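Local coordinates for hypothetical Protein CD630_05490 (Peptoclostridium difficile, PDB 6N7M), which is of unknown function, is probably made with a signal peptide, and folds as a small helical hairpin that pairs with a second copy in the crystal, at residues E39-A51 / K63-E75. Sequence-based numbering, arbitrary orientation.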
loop_
_atom_site.group_PDB
_atom_site.type_symbol
_atom_site.label_atom_id
_atom_site.label_comp_id
_atom_site.label_asym_id
_atom_site.label_seq_id
_atom_site.Cartn_x
_atom_site.Cartn_y
_atom_site.Cartn_z
ATOM N N GLU A 39 -8.146 -0.069 -10.454
ATOM C CA GLU A 39 -7.899 -0.589 -9.096
ATOM C C GLU A 39 -7.650 0.565 -8.132
ATOM O O GLU A 39 -8.207 0.542 -7.018
ATOM C CB GLU A 39 -6.702 -1.530 -9.109
ATOM C CG GLU A 39 -6.971 -2.892 -9.704
ATOM C CD GLU A 39 -5.717 -3.751 -9.835
ATOM O OE1 GLU A 39 -4.560 -3.191 -9.776
ATOM O OE2 GLU A 39 -5.873 -4.970 -10.009
ATOM N N TYR A 40 -6.863 1.551 -8.550
ATOM C CA TYR A 40 -6.522 2.643 -7.622
ATOM C C TYR A 40 -7.723 3.561 -7.427
ATOM O O TYR A 40 -7.937 4.066 -6.303
ATOM C CB TYR A 40 -5.306 3.388 -8.130
ATOM C CG TYR A 40 -4.610 4.188 -7.069
ATOM C CD1 TYR A 40 -4.039 3.579 -5.964
ATOM C CD2 TYR A 40 -4.488 5.563 -7.186
ATOM C CE1 TYR A 40 -3.401 4.312 -4.983
ATOM C CE2 TYR A 40 -3.838 6.312 -6.222
ATOM C CZ TYR A 40 -3.279 5.686 -5.121
ATOM O OH TYR A 40 -2.608 6.401 -4.175
ATOM N N ALA A 41 -8.497 3.746 -8.488
ATOM C CA ALA A 41 -9.723 4.567 -8.360
ATOM C C ALA A 41 -10.641 3.882 -7.341
ATOM O O ALA A 41 -11.217 4.589 -6.505
ATOM C CB ALA A 41 -10.398 4.721 -9.700
ATOM N N LYS A 42 -10.712 2.540 -7.382
ATOM C CA LYS A 42 -11.607 1.803 -6.441
ATOM C C LYS A 42 -11.074 1.934 -5.013
ATOM O O LYS A 42 -11.900 2.098 -4.055
ATOM C CB LYS A 42 -11.714 0.332 -6.816
ATOM C CG LYS A 42 -12.779 -0.429 -6.041
ATOM C CD LYS A 42 -12.822 -1.922 -6.367
ATOM C CE LYS A 42 -13.160 -2.239 -7.806
ATOM N NZ LYS A 42 -13.056 -3.696 -8.063
ATOM N N HIS A 43 -9.758 1.828 -4.869
ATOM C CA HIS A 43 -9.107 1.940 -3.541
ATOM C C HIS A 43 -9.415 3.313 -2.930
ATOM O O HIS A 43 -9.800 3.380 -1.706
ATOM C CB HIS A 43 -7.612 1.601 -3.673
ATOM C CG HIS A 43 -6.840 1.862 -2.438
ATOM N ND1 HIS A 43 -7.001 1.111 -1.296
ATOM C CD2 HIS A 43 -5.913 2.791 -2.151
ATOM C CE1 HIS A 43 -6.245 1.603 -0.344
ATOM N NE2 HIS A 43 -5.556 2.610 -0.848
ATOM N N ILE A 44 -9.302 4.358 -3.743
ATOM C CA ILE A 44 -9.584 5.748 -3.293
ATOM C C ILE A 44 -11.035 5.858 -2.853
ATOM O O ILE A 44 -11.272 6.486 -1.832
ATOM C CB ILE A 44 -9.248 6.764 -4.407
ATOM C CG1 ILE A 44 -7.728 6.876 -4.590
ATOM C CG2 ILE A 44 -9.890 8.124 -4.137
ATOM C CD1 ILE A 44 -7.319 7.639 -5.822
ATOM N N GLN A 45 -11.966 5.243 -3.592
ATOM C CA GLN A 45 -13.412 5.356 -3.257
ATOM C C GLN A 45 -13.682 4.616 -1.941
ATOM O O GLN A 45 -14.502 5.110 -1.146
ATOM C CB GLN A 45 -14.270 4.801 -4.393
ATOM C CG GLN A 45 -15.758 4.894 -4.141
ATOM C CD GLN A 45 -16.221 6.322 -4.022
ATOM O OE1 GLN A 45 -15.716 7.229 -4.675
ATOM N NE2 GLN A 45 -17.241 6.530 -3.216
ATOM N N GLU A 46 -13.000 3.487 -1.724
ATOM C CA GLU A 46 -13.187 2.727 -0.466
ATOM C C GLU A 46 -12.700 3.600 0.693
ATOM O O GLU A 46 -13.375 3.603 1.753
ATOM C CB GLU A 46 -12.443 1.386 -0.487
ATOM C CG GLU A 46 -12.887 0.455 0.629
ATOM C CD GLU A 46 -12.054 -0.791 0.873
ATOM O OE1 GLU A 46 -12.391 -1.533 1.805
ATOM O OE2 GLU A 46 -11.053 -0.997 0.163
ATOM N N LEU A 47 -11.601 4.340 0.484
ATOM C CA LEU A 47 -11.043 5.216 1.544
ATOM C C LEU A 47 -11.973 6.411 1.779
ATOM O O LEU A 47 -12.100 6.839 2.958
ATOM C CB LEU A 47 -9.655 5.716 1.161
ATOM C CG LEU A 47 -8.910 6.434 2.282
ATOM C CD1 LEU A 47 -8.739 5.514 3.487
ATOM C CD2 LEU A 47 -7.563 6.936 1.793
ATOM N N LYS A 48 -12.563 6.920 0.703
ATOM C CA LYS A 48 -13.498 8.071 0.852
ATOM C C LYS A 48 -14.722 7.610 1.636
ATOM O O LYS A 48 -15.174 8.364 2.558
ATOM C CB LYS A 48 -13.899 8.641 -0.502
ATOM C CG LYS A 48 -12.808 9.443 -1.188
ATOM C CD LYS A 48 -13.147 9.951 -2.543
ATOM C CE LYS A 48 -14.150 11.076 -2.547
ATOM N NZ LYS A 48 -14.263 11.680 -3.902
ATOM N N ASP A 49 -15.208 6.428 1.316
ATOM C CA ASP A 49 -16.421 5.906 2.005
ATOM C C ASP A 49 -16.093 5.669 3.474
ATOM O O ASP A 49 -16.920 6.047 4.343
ATOM C CB ASP A 49 -16.931 4.642 1.313
ATOM C CG ASP A 49 -17.437 4.887 -0.094
ATOM O OD1 ASP A 49 -17.451 6.047 -0.520
ATOM O OD2 ASP A 49 -17.778 3.898 -0.764
ATOM N N TYR A 50 -14.900 5.128 3.741
ATOM C CA TYR A 50 -14.501 4.841 5.132
ATOM C C TYR A 50 -14.381 6.143 5.932
ATOM O O TYR A 50 -14.891 6.200 7.084
ATOM C CB TYR A 50 -13.239 3.987 5.164
ATOM C CG TYR A 50 -12.952 3.508 6.558
ATOM C CD1 TYR A 50 -13.640 2.424 7.084
ATOM C CD2 TYR A 50 -12.083 4.200 7.387
ATOM C CE1 TYR A 50 -13.441 2.009 8.391
ATOM C CE2 TYR A 50 -11.855 3.785 8.684
ATOM C CZ TYR A 50 -12.546 2.698 9.191
ATOM O OH TYR A 50 -12.311 2.263 10.465
ATOM N N ALA A 51 -13.810 7.180 5.329
ATOM C CA ALA A 51 -13.618 8.462 6.032
ATOM C C ALA A 51 -14.971 9.046 6.465
ATOM O O ALA A 51 -14.958 9.881 7.360
ATOM C CB ALA A 51 -12.875 9.432 5.134
ATOM N N LYS A 63 -8.704 16.046 8.743
ATOM C CA LYS A 63 -8.078 16.955 7.753
ATOM C C LYS A 63 -6.880 16.273 7.092
ATOM O O LYS A 63 -6.729 16.452 5.889
ATOM C CB LYS A 63 -7.639 18.266 8.408
ATOM C CG LYS A 63 -8.748 19.221 8.823
ATOM C CD LYS A 63 -8.163 20.486 9.437
ATOM C CE LYS A 63 -9.123 21.647 9.577
ATOM N NZ LYS A 63 -9.529 22.176 8.254
ATOM N N ASP A 64 -6.092 15.512 7.859
ATOM C CA ASP A 64 -4.932 14.801 7.270
ATOM C C ASP A 64 -5.458 13.735 6.300
ATOM O O ASP A 64 -4.845 13.540 5.243
ATOM C CB ASP A 64 -4.035 14.172 8.345
ATOM C CG ASP A 64 -3.382 15.209 9.244
ATOM O OD1 ASP A 64 -3.240 16.369 8.781
ATOM O OD2 ASP A 64 -3.048 14.857 10.402
ATOM N N LEU A 65 -6.538 13.055 6.663
ATOM C CA LEU A 65 -7.072 11.987 5.776
ATOM C C LEU A 65 -7.621 12.610 4.488
ATOM O O LEU A 65 -7.345 12.083 3.391
ATOM C CB LEU A 65 -8.134 11.197 6.547
ATOM C CG LEU A 65 -8.795 10.044 5.782
ATOM C CD1 LEU A 65 -7.763 9.150 5.119
ATOM C CD2 LEU A 65 -9.680 9.223 6.703
ATOM N N GLU A 66 -8.312 13.749 4.602
ATOM C CA GLU A 66 -8.856 14.418 3.393
ATOM C C GLU A 66 -7.707 14.896 2.512
ATOM O O GLU A 66 -7.852 14.793 1.305
ATOM C CB GLU A 66 -9.810 15.539 3.794
ATOM C CG GLU A 66 -11.064 14.992 4.469
ATOM C CD GLU A 66 -12.140 16.016 4.787
ATOM O OE1 GLU A 66 -12.113 17.109 4.185
ATOM O OE2 GLU A 66 -12.992 15.716 5.639
ATOM N N GLU A 67 -6.609 15.368 3.122
ATOM C CA GLU A 67 -5.390 15.815 2.402
ATOM C C GLU A 67 -4.735 14.628 1.686
ATOM O O GLU A 67 -4.272 14.798 0.526
ATOM C CB GLU A 67 -4.411 16.430 3.392
ATOM C CG GLU A 67 -3.215 17.087 2.748
ATOM C CD GLU A 67 -2.163 17.534 3.752
ATOM O OE1 GLU A 67 -2.056 16.883 4.826
ATOM O OE2 GLU A 67 -1.473 18.546 3.487
ATOM N N THR A 68 -4.623 13.488 2.374
ATOM C CA THR A 68 -4.056 12.250 1.769
ATOM C C THR A 68 -4.925 11.802 0.580
ATOM O O THR A 68 -4.358 11.435 -0.435
ATOM C CB THR A 68 -3.911 11.148 2.837
ATOM O OG1 THR A 68 -2.952 11.608 3.783
ATOM C CG2 THR A 68 -3.487 9.795 2.306
ATOM N N ILE A 69 -6.254 11.787 0.727
ATOM C CA ILE A 69 -7.158 11.410 -0.395
ATOM C C ILE A 69 -6.926 12.370 -1.585
ATOM O O ILE A 69 -6.837 11.873 -2.735
ATOM C CB ILE A 69 -8.610 11.372 0.106
ATOM C CG1 ILE A 69 -8.796 10.173 1.045
ATOM C CG2 ILE A 69 -9.580 11.339 -1.060
ATOM C CD1 ILE A 69 -10.143 10.095 1.730
ATOM N N LYS A 70 -6.750 13.667 -1.318
ATOM C CA LYS A 70 -6.514 14.641 -2.417
ATOM C C LYS A 70 -5.240 14.247 -3.150
ATOM O O LYS A 70 -5.260 14.254 -4.371
ATOM C CB LYS A 70 -6.432 16.088 -1.923
ATOM C CG LYS A 70 -7.780 16.741 -1.631
ATOM C CD LYS A 70 -7.669 18.203 -1.207
ATOM C CE LYS A 70 -9.004 18.925 -1.266
ATOM N NZ LYS A 70 -8.863 20.390 -1.086
ATOM N N LYS A 71 -4.171 13.946 -2.408
ATOM C CA LYS A 71 -2.867 13.526 -2.973
ATOM C C LYS A 71 -3.080 12.250 -3.794
ATOM O O LYS A 71 -2.522 12.161 -4.880
ATOM C CB LYS A 71 -1.857 13.304 -1.847
ATOM C CG LYS A 71 -0.535 12.664 -2.252
ATOM C CD LYS A 71 0.282 12.156 -1.071
ATOM C CE LYS A 71 -0.379 11.022 -0.312
ATOM N NZ LYS A 71 0.515 10.450 0.722
HETATM N N MSE A 72 -3.864 11.300 -3.287
HETATM C CA MSE A 72 -4.067 10.052 -4.062
HETATM C C MSE A 72 -4.795 10.352 -5.381
HETATM O O MSE A 72 -4.468 9.714 -6.392
HETATM C CB MSE A 72 -4.781 9.021 -3.177
HETATM C CG MSE A 72 -4.023 8.678 -1.955
HETATM SE SE MSE A 72 -5.109 7.564 -0.792
HETATM C CE MSE A 72 -5.199 5.915 -1.817
ATOM N N GLU A 73 -5.786 11.249 -5.370
ATOM C CA GLU A 73 -6.494 11.628 -6.624
ATOM C C GLU A 73 -5.497 12.212 -7.645
ATOM O O GLU A 73 -5.667 11.935 -8.861
ATOM C CB GLU A 73 -7.645 12.580 -6.306
ATOM C CG GLU A 73 -8.764 11.926 -5.541
ATOM C CD GLU A 73 -9.758 12.895 -4.919
ATOM O OE1 GLU A 73 -9.494 14.112 -4.946
ATOM O OE2 GLU A 73 -10.778 12.428 -4.399
ATOM N N GLN A 74 -4.499 12.979 -7.185
ATOM C CA GLN A 74 -3.460 13.526 -8.095
ATOM C C GLN A 74 -2.615 12.373 -8.647
ATOM O O GLN A 74 -2.294 12.402 -9.848
ATOM C CB GLN A 74 -2.553 14.531 -7.383
ATOM C CG GLN A 74 -3.277 15.802 -6.954
ATOM C CD GLN A 74 -2.379 16.668 -6.103
ATOM O OE1 GLN A 74 -1.348 16.224 -5.599
ATOM N NE2 GLN A 74 -2.770 17.913 -5.915
ATOM N N GLU A 75 -2.302 11.380 -7.806
ATOM C CA GLU A 75 -1.491 10.211 -8.258
ATOM C C GLU A 75 -2.315 9.394 -9.259
ATOM O O GLU A 75 -1.738 8.901 -10.228
ATOM C CB GLU A 75 -1.033 9.346 -7.073
ATOM C CG GLU A 75 0.051 9.956 -6.211
ATOM C CD GLU A 75 0.282 9.235 -4.893
ATOM O OE1 GLU A 75 1.159 9.683 -4.140
ATOM O OE2 GLU A 75 -0.476 8.274 -4.575
#
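Met-72, a selenomethionine, inserts from helix 62-82 as a knob into a hole formed by Tyr-40, His-43, Ile-44 and Leu-47 of helix 37-51. The two helices form an antiparallel hairpin. The axes of 39-51 and 63-75 approach to 10.3 Å, with 167° between their N-to-C directions. The Met-72 chain bends at its last torsion (chi3 69°), which carries CE close to the His-43 ring. The modelled distance from Met-72 CE to His-43 CD2, 3.2 Å, is very tight, and its exact length is doubtful. That methyl also lies 3.8 Å from CZ of Tyr-40, the Met-72 side chain lying roughly perpendicular to that of Tyr-40. Ile-44 CG1 lies against Met-72 CB and CE, the two side chains running antiparallel. Leu-47 meets Met-72 with CD2, 3.6 Å from SE, and the same methyl touches Ile-69 CG1. Further along, Ala-51 CB packs against Leu-65 CD2 at 3.6 Å and closes the apolar row.

Polar groups flank this core. On one side Lys-48 lays its CG against Ile-69 CG2, then turns at chi3. Its NZ forms a salt bridge with Glu-73 OE2 over a long 3.6 Å. On the other side Tyr-40 OH lies 2.9 Å from Glu-75 OE2, at best a weak and unsettled hydrogen bond.

Around the pair, Tyr-35 meets the Tyr-40 ring, and Leu-76 and Ile-79 extend the packing along helix 62-82. Val-32 of the second subunit packs on Leu-47, so the hairpin core reaches the dimer interface. At the Tyr-40 ring, the Met-72 backbone O sits near the ring plane, at the edge, 3.5 Å from CE2.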